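Local coordinates for regulatory protein of LacI family (Chloroflexus aggregans, PDB 3BBL), which probably acts as a LacI-family transcriptional regulator, its periplasmic-binding-protein-like region sensing a small effector molecule to control DNA binding, at residues Ala103-Asp108 with Ile268-Ser273; Leu23-Ser28 with Gln241-Ala246; Asp108-Thr113 with Arg143-Leu148; Ser71-Asn76 with Gly94-Asp99. All coordinates share one frame; numbering follows the deposited sequence.

In the fold
Contact 1 pairs strand 104-107 with strand 267-275 at the middle of the sheet, and the other contacts are arranged around it: centres lie about 12 Å away for contact 2 and about 13 Å for contacts 3 and 4. Along the chain, contact 4 closes before contact 1 opens, and contact 3, sharing Asp108 with contact 1, falls between the two segments of contact 1. Contact 2 joins residues 23-28 to 241-246 and so encloses contacts 3 and 4. Contacts 2 and 3, about 20 Å apart, lie on opposite sides of the chain's centre, consistent with a two-subdomain binding-protein fold, two of whose crossover segments meet in contact 1.

Contact 1: Ala103-Asp108 with Ile268-Ser273; sequences AWVDID and ILLQPS
Ile107 and Leu270 cross at a slant on one face of the sheet, with Ile107 CD1 4.0 Å from Leu270 CB. On the same face Val105 and Ile268 stand shoulder to shoulder with a common heading, Val105 CG2 coming within 4.0 Å of Ile268 CB. The other branch of Ile107 serves a different neighbour: CG2 stands anti to the backbone N (chi1 -51° for CG1) and meets Pro272 CB at 4.0 Å, the two side chains running antiparallel past one another. Helix 243-258 packs over this face through Cys250 and Ala246.

The backbones beneath are parallel, their axes 4.7 Å apart and inclined by 16°. Hydrogen bonds alternate along them: Ile268 N donates to Trp104 O, Asp106 N to Ile268 O at 2.9 Å, Leu270 N to Asp106 O at 2.8 Å, and Asp108 N to Leu270 O.

On the reverse face, Trp104 brings CZ3 obliquely to 3.5 Å from Ile268 O, while Leu269 CD1 packs 3.6 Å from Asp108 N. Asp106 shares this face, and its OD2 forms salt bridges with both Arg95 and Arg138, a double grip that would be expected to favour the charged carboxylate.

Beyond the pairing the two chains run on toward the second subdomain, the first into helix 109-123; such side-by-side parallel crossovers are two of the three that join the subdomains in the type I periplasmic-binding-protein fold used by LacI-family regulators.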
loop_
_atom_site.group_PDB
_atom_site.type_symbol
_atom_site.label_atom_id
_atom_site.label_comp_id
_atom_site.label_asym_id
_atom_site.label_seq_id
_atom_site.Cartn_x
_atom_site.Cartn_y
_atom_site.Cartn_z
ATOM N N ALA A 103 12.508 -18.942 -16.944
ATOM C CA ALA A 103 12.697 -17.499 -17.053
ATOM C C ALA A 103 12.283 -16.775 -15.773
ATOM O O ALA A 103 11.222 -17.046 -15.211
ATOM C CB ALA A 103 11.904 -16.956 -18.233
ATOM N N TRP A 104 13.125 -15.855 -15.308
ATOM C CA TRP A 104 12.801 -15.106 -14.106
ATOM C C TRP A 104 13.494 -13.771 -13.931
ATOM O O TRP A 104 14.551 -13.501 -14.514
ATOM C CB TRP A 104 13.052 -15.948 -12.843
ATOM C CG TRP A 104 14.464 -16.491 -12.663
ATOM C CD1 TRP A 104 14.865 -17.786 -12.829
ATOM C CD2 TRP A 104 15.627 -15.767 -12.229
ATOM N NE1 TRP A 104 16.200 -17.918 -12.522
ATOM C CE2 TRP A 104 16.692 -16.698 -12.153
ATOM C CE3 TRP A 104 15.874 -14.429 -11.898
ATOM C CZ2 TRP A 104 17.982 -16.330 -11.757
ATOM C CZ3 TRP A 104 17.163 -14.062 -11.502
ATOM C CH2 TRP A 104 18.199 -15.014 -11.438
ATOM N N VAL A 105 12.853 -12.937 -13.120
ATOM C CA VAL A 105 13.360 -11.632 -12.750
ATOM C C VAL A 105 13.299 -11.659 -11.225
ATOM O O VAL A 105 12.304 -12.100 -10.649
ATOM C CB VAL A 105 12.461 -10.487 -13.261
ATOM C CG1 VAL A 105 12.992 -9.151 -12.753
ATOM C CG2 VAL A 105 12.412 -10.489 -14.785
ATOM N N ASP A 106 14.366 -11.209 -10.575
ATOM C CA ASP A 106 14.396 -11.193 -9.123
ATOM C C ASP A 106 15.295 -10.100 -8.579
ATOM O O ASP A 106 16.142 -9.561 -9.286
ATOM C CB ASP A 106 14.872 -12.546 -8.587
ATOM C CG ASP A 106 14.435 -12.787 -7.151
ATOM O OD1 ASP A 106 13.893 -11.855 -6.532
ATOM O OD2 ASP A 106 14.634 -13.904 -6.642
ATOM N N ILE A 107 15.087 -9.774 -7.310
ATOM C CA ILE A 107 15.883 -8.770 -6.632
ATOM C C ILE A 107 16.952 -9.526 -5.846
ATOM O O ILE A 107 16.668 -10.559 -5.242
ATOM C CB ILE A 107 15.019 -7.948 -5.648
ATOM C CG1 ILE A 107 13.763 -7.425 -6.358
ATOM C CG2 ILE A 107 15.836 -6.797 -5.076
ATOM C CD1 ILE A 107 14.036 -6.581 -7.600
ATOM N N ASP A 108 18.182 -9.024 -5.866
ATOM C CA ASP A 108 19.275 -9.665 -5.141
ATOM C C ASP A 108 19.132 -9.368 -3.638
ATOM O O ASP A 108 19.762 -8.448 -3.117
ATOM C CB ASP A 108 20.624 -9.143 -5.654
ATOM C CG ASP A 108 21.806 -9.959 -5.143
ATOM O OD1 ASP A 108 21.660 -10.663 -4.121
ATOM O OD2 ASP A 108 22.890 -9.880 -5.761
ATOM N N ILE A 268 17.039 -12.392 -15.060
ATOM C CA ILE A 268 17.366 -11.006 -14.777
ATOM C C ILE A 268 17.395 -10.741 -13.279
ATOM O O ILE A 268 16.378 -10.851 -12.590
ATOM C CB ILE A 268 16.364 -10.060 -15.473
ATOM C CG1 ILE A 268 16.413 -10.298 -16.986
ATOM C CG2 ILE A 268 16.708 -8.612 -15.168
ATOM C CD1 ILE A 268 15.368 -9.540 -17.766
ATOM N N LEU A 269 18.585 -10.407 -12.783
ATOM C CA LEU A 269 18.791 -10.129 -11.366
ATOM C C LEU A 269 19.048 -8.651 -11.145
ATOM O O LEU A 269 20.048 -8.115 -11.609
ATOM C CB LEU A 269 19.976 -10.938 -10.833
ATOM C CG LEU A 269 20.294 -10.762 -9.349
ATOM C CD1 LEU A 269 19.137 -11.279 -8.511
ATOM C CD2 LEU A 269 21.576 -11.503 -9.007
ATOM N N LEU A 270 18.137 -7.998 -10.434
ATOM C CA LEU A 270 18.257 -6.577 -10.152
ATOM C C LEU A 270 18.829 -6.340 -8.754
ATOM O O LEU A 270 18.593 -7.119 -7.833
ATOM C CB LEU A 270 16.885 -5.910 -10.264
ATOM C CG LEU A 270 16.156 -6.105 -11.594
ATOM C CD1 LEU A 270 14.804 -5.422 -11.536
ATOM C CD2 LEU A 270 16.986 -5.534 -12.728
ATOM N N GLN A 271 19.573 -5.251 -8.601
ATOM C CA GLN A 271 20.175 -4.912 -7.325
ATOM C C GLN A 271 19.341 -3.921 -6.515
ATOM O O GLN A 271 18.776 -2.973 -7.062
ATOM C CB GLN A 271 21.570 -4.317 -7.543
ATOM C CG GLN A 271 22.572 -5.278 -8.145
ATOM C CD GLN A 271 22.688 -6.564 -7.351
ATOM O OE1 GLN A 271 22.384 -7.646 -7.856
ATOM N NE2 GLN A 271 23.124 -6.454 -6.101
ATOM N N PRO A 272 19.236 -4.146 -5.194
ATOM C CA PRO A 272 18.462 -3.224 -4.356
ATOM C C PRO A 272 19.377 -2.071 -3.927
ATOM O O PRO A 272 20.575 -2.085 -4.204
ATOM C CB PRO A 272 18.042 -4.102 -3.186
ATOM C CG PRO A 272 19.235 -4.995 -3.018
ATOM C CD PRO A 272 19.571 -5.376 -4.452
ATOM N N SER A 273 18.811 -1.076 -3.257
ATOM C CA SER A 273 19.586 0.065 -2.792
ATOM C C SER A 273 19.375 0.265 -1.305
ATOM O O SER A 273 18.261 0.134 -0.811
ATOM C CB SER A 273 19.158 1.342 -3.511
ATOM O OG SER A 273 19.603 1.342 -4.851
#

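Contact 2: Leu23-Ser28 with Gln241-Ala246; sequences LDQFLS and QPIAEA
Phe26 meets Ile243 from its first side-chain atom onward: CB lies 3.6 Å from Ile243 CG2, the branch that also touches Phe26 N at 3.5 Å. The phenylalanine lies square across the isoleucine. With CG anti to the backbone N (chi1 -163°), the ring is carried along the flank of helix 243-258 instead of straight at it. Its CD1 reaches Ile243 O at 3.6 Å, and this carbonyl oxygen sits at the ring edge, in the ring plane. One atom further, CE1 comes to 3.9 Å from Ala246 C, an oblique approach one helical turn on; the methyl of Ala246 is slightly more distant. Phe93 of strand 90-93 stacks on the same ring.

This is packing of two neighbouring helices, 23-36 and 243-258, against strand 90-93 within one alpha/beta subdomain, although more than 200 residues separate them in sequence. Their backbones come close, the CA atoms of Phe26 and Ala244 being 5.2 Å apart, and Ser29 OG is hydrogen-bonded to Ala244 O just beyond the segment.

Gln25 supplies the second touch on Ile243. Its outstretched chain passes perpendicular to the isoleucine and brings OE1 to 3.7 Å from Ile243 CG1. Pro242, at the N-cap and the centre of an inverse gamma turn, leads into helix 243-258, whose first turn is closed by Ala246 N to Pro242 O at 3.0 Å. Across the other flank of helix 23-36, Leu27 packs on Leu27 of the second subunit, while Ser28 OG is hydrogen-bonded to Trp11 NE1 of that subunit.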
loop_
_atom_site.group_PDB
_atom_site.type_symbol
_atom_site.label_atom_id
_atom_site.label_comp_id
_atom_site.label_asym_id
_atom_site.label_seq_id
_atom_site.Cartn_x
_atom_site.Cartn_y
_atom_site.Cartn_z
ATOM N N LEU A 23 2.067 -4.054 -4.519
ATOM C CA LEU A 23 1.156 -4.437 -5.584
ATOM C C LEU A 23 1.042 -3.250 -6.521
ATOM O O LEU A 23 1.105 -3.391 -7.739
ATOM C CB LEU A 23 -0.234 -4.758 -5.035
ATOM C CG LEU A 23 -1.303 -4.876 -6.129
ATOM C CD1 LEU A 23 -1.113 -6.182 -6.897
ATOM C CD2 LEU A 23 -2.681 -4.819 -5.512
ATOM N N ASP A 24 0.880 -2.077 -5.924
ATOM C CA ASP A 24 0.743 -0.842 -6.671
ATOM C C ASP A 24 1.944 -0.548 -7.559
ATOM O O ASP A 24 1.774 -0.199 -8.719
ATOM C CB ASP A 24 0.511 0.323 -5.715
ATOM C CG ASP A 24 0.432 1.652 -6.433
ATOM O OD1 ASP A 24 -0.519 1.853 -7.218
ATOM O OD2 ASP A 24 1.328 2.495 -6.215
ATOM N N GLN A 25 3.154 -0.691 -7.024
ATOM C CA GLN A 25 4.357 -0.426 -7.813
ATOM C C GLN A 25 4.525 -1.440 -8.944
ATOM O O GLN A 25 4.767 -1.079 -10.094
ATOM C CB GLN A 25 5.612 -0.476 -6.941
ATOM C CG GLN A 25 5.748 0.627 -5.918
ATOM C CD GLN A 25 7.012 0.479 -5.077
ATOM O OE1 GLN A 25 7.208 -0.537 -4.404
ATOM N NE2 GLN A 25 7.870 1.491 -5.112
ATOM N N PHE A 26 4.395 -2.713 -8.593
ATOM C CA PHE A 26 4.552 -3.811 -9.532
ATOM C C PHE A 26 3.489 -3.869 -10.634
ATOM O O PHE A 26 3.821 -3.879 -11.822
ATOM C CB PHE A 26 4.561 -5.128 -8.759
ATOM C CG PHE A 26 5.113 -6.278 -9.532
ATOM C CD1 PHE A 26 6.443 -6.284 -9.934
ATOM C CD2 PHE A 26 4.307 -7.365 -9.857
ATOM C CE1 PHE A 26 6.974 -7.362 -10.654
ATOM C CE2 PHE A 26 4.820 -8.446 -10.573
ATOM C CZ PHE A 26 6.164 -8.442 -10.973
ATOM N N LEU A 27 2.220 -3.909 -10.240
ATOM C CA LEU A 27 1.137 -3.987 -11.207
ATOM C C LEU A 27 1.000 -2.726 -12.058
ATOM O O LEU A 27 0.813 -2.814 -13.276
ATOM C CB LEU A 27 -0.186 -4.300 -10.505
ATOM C CG LEU A 27 -1.406 -4.503 -11.413
ATOM C CD1 LEU A 27 -1.142 -5.608 -12.437
ATOM C CD2 LEU A 27 -2.610 -4.847 -10.561
ATOM N N SER A 28 1.096 -1.557 -11.433
ATOM C CA SER A 28 0.992 -0.310 -12.190
ATOM C C SER A 28 2.056 -0.310 -13.274
ATOM O O SER A 28 1.782 -0.013 -14.434
ATOM C CB SER A 28 1.193 0.905 -11.281
ATOM O OG SER A 28 0.117 1.040 -10.376
ATOM N N GLN A 241 13.855 -1.948 -2.890
ATOM C CA GLN A 241 13.927 -2.842 -4.040
ATOM C C GLN A 241 13.293 -2.125 -5.230
ATOM O O GLN A 241 12.312 -1.402 -5.072
ATOM C CB GLN A 241 13.172 -4.147 -3.760
ATOM C CG GLN A 241 13.718 -4.960 -2.603
ATOM C CD GLN A 241 13.124 -6.354 -2.544
ATOM O OE1 GLN A 241 11.911 -6.522 -2.510
ATOM N NE2 GLN A 241 13.984 -7.364 -2.531
ATOM N N PRO A 242 13.859 -2.300 -6.432
ATOM C CA PRO A 242 13.318 -1.649 -7.631
ATOM C C PRO A 242 12.131 -2.444 -8.192
ATOM O O PRO A 242 12.237 -3.120 -9.216
ATOM C CB PRO A 242 14.521 -1.630 -8.557
ATOM C CG PRO A 242 15.166 -2.951 -8.252
ATOM C CD PRO A 242 15.096 -3.040 -6.743
ATOM N N ILE A 243 11.002 -2.353 -7.498
ATOM C CA ILE A 243 9.795 -3.071 -7.871
ATOM C C ILE A 243 9.220 -2.642 -9.216
ATOM O O ILE A 243 8.763 -3.487 -9.986
ATOM C CB ILE A 243 8.712 -2.923 -6.770
ATOM C CG1 ILE A 243 9.287 -3.393 -5.428
ATOM C CG2 ILE A 243 7.457 -3.727 -7.131
ATOM C CD1 ILE A 243 9.917 -4.782 -5.478
ATOM N N ALA A 244 9.243 -1.345 -9.504
ATOM C CA ALA A 244 8.718 -0.870 -10.779
ATOM C C ALA A 244 9.555 -1.440 -11.922
ATOM O O ALA A 244 9.014 -1.972 -12.889
ATOM C CB ALA A 244 8.723 0.658 -10.826
ATOM N N GLU A 245 10.876 -1.345 -11.796
ATOM C CA GLU A 245 11.766 -1.859 -12.829
ATOM C C GLU A 245 11.572 -3.363 -13.009
ATOM O O GLU A 245 11.574 -3.872 -14.129
ATOM C CB GLU A 245 13.226 -1.547 -12.487
ATOM C CG GLU A 245 14.227 -2.158 -13.458
ATOM C CD GLU A 245 15.676 -1.753 -13.179
ATOM O OE1 GLU A 245 16.047 -1.614 -11.986
ATOM O OE2 GLU A 245 16.453 -1.590 -14.154
ATOM N N ALA A 246 11.396 -4.075 -11.904
ATOM C CA ALA A 246 11.187 -5.508 -11.969
ATOM C C ALA A 246 9.898 -5.803 -12.736
ATOM O O ALA A 246 9.814 -6.775 -13.485
ATOM C CB ALA A 246 11.110 -6.089 -10.562
#

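Contact 3: Asp108-Thr113 with Arg143-Leu148; sequences DGTAGT and RLQGYL
Thr113 stands nearly perpendicular to Arg143, and both of its branches close on the arginine's carbonyl. The hydroxyl sits between the backbone N and the carbonyl carbon (chi1 52°), which directs OG1 onto Arg143 O; OG1 donates over 2.6 Å, lying in the carbonyl plane on a lone pair. The methyl, CG2, presses on the same oxygen and also touches Arg143 CB at 3.8 Å. The bond joins a side chain of one helix to a main-chain carbonyl of the next; Tyr147 N, four residues on from Arg143, bonds weakly to Leu144 O.

The backbones come nearest at Gly146. Its CA faces Thr110 O at 3.3 Å in a CA-H...O contact, and Thr110 CG2 packs on the same CA at 3.6 Å. Thr110 stands beside Gln145 with a shared heading, OG1 being 3.9 Å from Gln145 CB; that hydroxyl is itself hydrogen-bonded to Asp142 O.

The glycine lets helices 109-123 and 138-153 approach to 6.5 Å between the axes of the two segments, at a crossing angle of -43°. Such close, glycine-mediated helix packing here joins two helices of the alpha/beta subdomain that also contains strands 128-132 and 219-223. Helix 109-123 opens at Asp108, an N-cap whose OD1 accepts from Ala111 N at 3.0 Å, the donor standing above the carboxylate plane.

Arg143 adds CG at 4.2 Å from Gly109 CA and then runs extended to NE, away from the neighbouring helix. Trp133, Phe223 and Gln241 flank the chain, and NH1 makes a weak hydrogen bond to Leu195 O.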
loop_
_atom_site.group_PDB
_atom_site.type_symbol
_atom_site.label_atom_id
_atom_site.label_comp_id
_atom_site.label_asym_id
_atom_site.label_seq_id
_atom_site.Cartn_x
_atom_site.Cartn_y
_atom_site.Cartn_z
ATOM N N ASP A 108 18.182 -9.024 -5.866
ATOM C CA ASP A 108 19.275 -9.665 -5.141
ATOM C C ASP A 108 19.132 -9.368 -3.638
ATOM O O ASP A 108 19.762 -8.448 -3.117
ATOM C CB ASP A 108 20.624 -9.143 -5.654
ATOM C CG ASP A 108 21.806 -9.959 -5.143
ATOM O OD1 ASP A 108 21.660 -10.663 -4.121
ATOM O OD2 ASP A 108 22.890 -9.880 -5.761
ATOM N N GLY A 109 18.291 -10.145 -2.959
ATOM C CA GLY A 109 18.082 -9.958 -1.535
ATOM C C GLY A 109 19.381 -10.025 -0.748
ATOM O O GLY A 109 19.657 -9.173 0.101
ATOM N N THR A 110 20.184 -11.043 -1.032
ATOM C CA THR A 110 21.461 -11.228 -0.360
ATOM C C THR A 110 22.309 -9.955 -0.381
ATOM O O THR A 110 22.814 -9.516 0.654
ATOM C CB THR A 110 22.251 -12.389 -1.017
ATOM O OG1 THR A 110 21.506 -13.599 -0.862
ATOM C CG2 THR A 110 23.626 -12.570 -0.378
ATOM N N ALA A 111 22.459 -9.362 -1.559
ATOM C CA ALA A 111 23.252 -8.147 -1.703
ATOM C C ALA A 111 22.672 -7.002 -0.866
ATOM O O ALA A 111 23.408 -6.143 -0.375
ATOM C CB ALA A 111 23.322 -7.743 -3.166
ATOM N N GLY A 112 21.350 -7.004 -0.707
ATOM C CA GLY A 112 20.689 -5.970 0.065
ATOM C C GLY A 112 21.090 -5.973 1.524
ATOM O O GLY A 112 21.517 -4.956 2.053
ATOM N N THR A 113 20.949 -7.119 2.179
ATOM C CA THR A 113 21.303 -7.242 3.584
ATOM C C THR A 113 22.815 -7.134 3.788
ATOM O O THR A 113 23.268 -6.543 4.757
ATOM C CB THR A 113 20.813 -8.570 4.153
ATOM O OG1 THR A 113 21.275 -9.640 3.320
ATOM C CG2 THR A 113 19.310 -8.608 4.186
ATOM N N ARG A 143 17.993 -13.231 2.018
ATOM C CA ARG A 143 18.277 -12.061 2.829
ATOM C C ARG A 143 19.146 -12.385 4.043
ATOM O O ARG A 143 20.033 -11.619 4.392
ATOM C CB ARG A 143 16.965 -11.407 3.253
ATOM C CG ARG A 143 16.182 -10.862 2.060
ATOM C CD ARG A 143 14.854 -10.259 2.474
ATOM N NE ARG A 143 14.110 -9.787 1.322
ATOM C CZ ARG A 143 12.884 -9.280 1.381
ATOM N NH1 ARG A 143 12.248 -9.171 2.539
ATOM N NH2 ARG A 143 12.294 -8.881 0.271
ATOM N N LEU A 144 18.900 -13.523 4.675
ATOM C CA LEU A 144 19.694 -13.918 5.822
ATOM C C LEU A 144 21.133 -14.192 5.397
ATOM O O LEU A 144 22.077 -13.883 6.130
ATOM C CB LEU A 144 19.106 -15.166 6.476
ATOM C CG LEU A 144 19.918 -15.742 7.639
ATOM C CD1 LEU A 144 20.188 -14.673 8.681
ATOM C CD2 LEU A 144 19.162 -16.907 8.249
ATOM N N GLN A 145 21.292 -14.752 4.200
ATOM C CA GLN A 145 22.608 -15.085 3.663
ATOM C C GLN A 145 23.524 -13.865 3.592
ATOM O O GLN A 145 24.709 -13.952 3.925
ATOM C CB GLN A 145 22.453 -15.722 2.272
ATOM C CG GLN A 145 23.734 -16.274 1.651
ATOM C CD GLN A 145 24.465 -17.245 2.566
ATOM O OE1 GLN A 145 23.861 -18.160 3.145
ATOM N NE2 GLN A 145 25.773 -17.055 2.694
ATOM N N GLY A 146 22.973 -12.734 3.162
ATOM C CA GLY A 146 23.760 -11.515 3.063
ATOM C C GLY A 146 24.337 -11.098 4.406
ATOM O O GLY A 146 25.463 -10.606 4.493
ATOM N N TYR A 147 23.548 -11.297 5.455
ATOM C CA TYR A 147 23.954 -10.985 6.818
ATOM C C TYR A 147 25.146 -11.877 7.209
ATOM O O TYR A 147 26.184 -11.391 7.663
ATOM C CB TYR A 147 22.767 -11.232 7.760
ATOM C CG TYR A 147 23.111 -11.267 9.234
ATOM C CD1 TYR A 147 23.210 -10.096 9.975
ATOM C CD2 TYR A 147 23.322 -12.476 9.888
ATOM C CE1 TYR A 147 23.504 -10.134 11.340
ATOM C CE2 TYR A 147 23.621 -12.527 11.238
ATOM C CZ TYR A 147 23.709 -11.355 11.963
ATOM O OH TYR A 147 23.983 -11.404 13.308
ATOM N N LEU A 148 24.984 -13.186 7.029
ATOM C CA LEU A 148 26.032 -14.140 7.357
ATOM C C LEU A 148 27.326 -13.801 6.630
ATOM O O LEU A 148 28.404 -13.825 7.225
ATOM C CB LEU A 148 25.590 -15.560 6.999
ATOM C CG LEU A 148 24.311 -16.027 7.703
ATOM C CD1 LEU A 148 23.925 -17.408 7.204
ATOM C CD2 LEU A 148 24.518 -16.026 9.211
#

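Contact 4: Ser71-Asn76 with Gly94-Asp99; sequences SSINYN and GRSNPD
Ser96 OG donates to Asn74 O over 2.5 Å, a short bond made with the donor tilted 16° from the carbonyl plane. Its fully extended first torsion (chi1 180°) carries the hydroxyl across to the other loop. One residue further, Asn97 OD1 accepts from Asn76 N at 2.8 Å; here the donor lies well above the amide's carbonyl plane, and the bond is noticeably bent (135° at the hydrogen).

Tyr75, between Asn74 and Asn76 in sequence, sets CB 3.6 Å from Asn97 OD1, and its ring presents an edge to Asn97 N, with CD2 at 3.9 Å. Ile73 spreads its branches: CG1 lies against the Gly94 carbonyl, 3.3 Å from Gly94 O, and CG2 packs against Ser96 CB at 3.4 Å.

The two loops follow the adjacent parallel strands 67-70 and 90-93 and travel in nearly the same direction past the end of the sheet. From there they reach other elements: Tyr75 OH and Ile73 O are hydrogen-bonded to Asn141 and Arg138, both on helix 138-153, while Ser71 O is hydrogen-bonded to Arg79 of helix 78-85.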
loop_
_atom_site.group_PDB
_atom_site.type_symbol
_atom_site.label_atom_id
_atom_site.label_comp_id
_atom_site.label_asym_id
_atom_site.label_seq_id
_atom_site.Cartn_x
_atom_site.Cartn_y
_atom_site.Cartn_z
ATOM N N SER A 71 4.266 -14.375 -8.877
ATOM C CA SER A 71 4.918 -13.718 -7.743
ATOM C C SER A 71 4.709 -14.610 -6.518
ATOM O O SER A 71 3.923 -15.555 -6.580
ATOM C CB SER A 71 4.352 -12.312 -7.513
ATOM O OG SER A 71 2.964 -12.330 -7.282
ATOM N N SER A 72 5.406 -14.318 -5.419
ATOM C CA SER A 72 5.321 -15.134 -4.202
ATOM C C SER A 72 5.817 -16.536 -4.527
ATOM O O SER A 72 5.130 -17.527 -4.276
ATOM C CB SER A 72 3.885 -15.232 -3.677
ATOM O OG SER A 72 3.483 -14.040 -3.037
ATOM N N ILE A 73 7.012 -16.616 -5.090
ATOM C CA ILE A 73 7.575 -17.902 -5.468
ATOM C C ILE A 73 8.217 -18.639 -4.305
ATOM O O ILE A 73 9.136 -18.133 -3.673
ATOM C CB ILE A 73 8.650 -17.746 -6.562
ATOM C CG1 ILE A 73 8.163 -16.787 -7.656
ATOM C CG2 ILE A 73 8.992 -19.115 -7.138
ATOM C CD1 ILE A 73 6.930 -17.262 -8.400
ATOM N N ASN A 74 7.729 -19.842 -4.033
ATOM C CA ASN A 74 8.284 -20.672 -2.967
ATOM C C ASN A 74 9.193 -21.724 -3.585
ATOM O O ASN A 74 9.309 -21.804 -4.802
ATOM C CB ASN A 74 7.170 -21.368 -2.184
ATOM C CG ASN A 74 6.412 -20.417 -1.286
ATOM O OD1 ASN A 74 7.015 -19.640 -0.536
ATOM N ND2 ASN A 74 5.085 -20.472 -1.346
ATOM N N TYR A 75 9.854 -22.517 -2.752
ATOM C CA TYR A 75 10.716 -23.578 -3.265
ATOM C C TYR A 75 9.797 -24.606 -3.916
ATOM O O TYR A 75 8.685 -24.836 -3.434
ATOM C CB TYR A 75 11.500 -24.253 -2.132
ATOM C CG TYR A 75 12.608 -23.424 -1.528
ATOM C CD1 TYR A 75 12.530 -22.979 -0.209
ATOM C CD2 TYR A 75 13.754 -23.120 -2.259
ATOM C CE1 TYR A 75 13.568 -22.256 0.370
ATOM C CE2 TYR A 75 14.801 -22.399 -1.691
ATOM C CZ TYR A 75 14.701 -21.974 -0.374
ATOM O OH TYR A 75 15.739 -21.279 0.200
ATOM N N ASN A 76 10.261 -25.226 -4.999
ATOM C CA ASN A 76 9.462 -26.224 -5.715
ATOM C C ASN A 76 8.039 -25.691 -5.863
ATOM O O ASN A 76 7.079 -26.324 -5.417
ATOM C CB ASN A 76 9.413 -27.552 -4.943
ATOM C CG ASN A 76 10.785 -28.058 -4.548
ATOM O OD1 ASN A 76 11.716 -28.068 -5.354
ATOM N ND2 ASN A 76 10.912 -28.496 -3.297
ATOM N N GLY A 94 10.979 -13.885 -8.999
ATOM C CA GLY A 94 11.565 -14.536 -7.841
ATOM C C GLY A 94 12.012 -15.943 -8.191
ATOM O O GLY A 94 11.286 -16.678 -8.849
ATOM N N ARG A 95 13.210 -16.316 -7.755
ATOM C CA ARG A 95 13.762 -17.641 -8.025
ATOM C C ARG A 95 13.089 -18.744 -7.209
ATOM O O ARG A 95 12.284 -18.472 -6.319
ATOM C CB ARG A 95 15.264 -17.636 -7.737
ATOM C CG ARG A 95 16.075 -16.791 -8.702
ATOM C CD ARG A 95 17.319 -16.227 -8.038
ATOM N NE ARG A 95 16.972 -15.238 -7.020
ATOM C CZ ARG A 95 17.857 -14.555 -6.305
ATOM N NH1 ARG A 95 19.153 -14.754 -6.491
ATOM N NH2 ARG A 95 17.447 -13.661 -5.415
ATOM N N SER A 96 13.427 -19.991 -7.527
ATOM C CA SER A 96 12.884 -21.153 -6.833
ATOM C C SER A 96 13.752 -22.372 -7.127
ATOM O O SER A 96 13.889 -22.777 -8.282
ATOM C CB SER A 96 11.452 -21.423 -7.288
ATOM O OG SER A 96 10.926 -22.556 -6.623
ATOM N N ASN A 97 14.337 -22.960 -6.089
ATOM C CA ASN A 97 15.201 -24.124 -6.280
ATOM C C ASN A 97 16.405 -23.784 -7.157
ATOM O O ASN A 97 16.267 -23.542 -8.359
ATOM C CB ASN A 97 14.423 -25.271 -6.922
ATOM C CG ASN A 97 13.784 -26.181 -5.902
ATOM O OD1 ASN A 97 12.966 -25.747 -5.090
ATOM N ND2 ASN A 97 14.154 -27.459 -5.937
ATOM N N PRO A 98 17.606 -23.783 -6.560
ATOM C CA PRO A 98 18.868 -23.479 -7.239
ATOM C C PRO A 98 18.961 -23.840 -8.726
ATOM O O PRO A 98 18.701 -22.999 -9.582
ATOM C CB PRO A 98 19.888 -24.213 -6.378
ATOM C CG PRO A 98 19.355 -23.941 -5.001
ATOM C CD PRO A 98 17.857 -24.192 -5.163
ATOM N N ASP A 99 19.327 -25.079 -9.043
ATOM C CA ASP A 99 19.459 -25.453 -10.448
ATOM C C ASP A 99 18.161 -25.818 -11.173
ATOM O O ASP A 99 18.152 -26.682 -12.052
ATOM C CB ASP A 99 20.510 -26.569 -10.623
ATOM C CG ASP A 99 20.191 -27.819 -9.826
ATOM O OD1 ASP A 99 19.121 -28.422 -10.060
ATOM O OD2 ASP A 99 21.019 -28.200 -8.968
#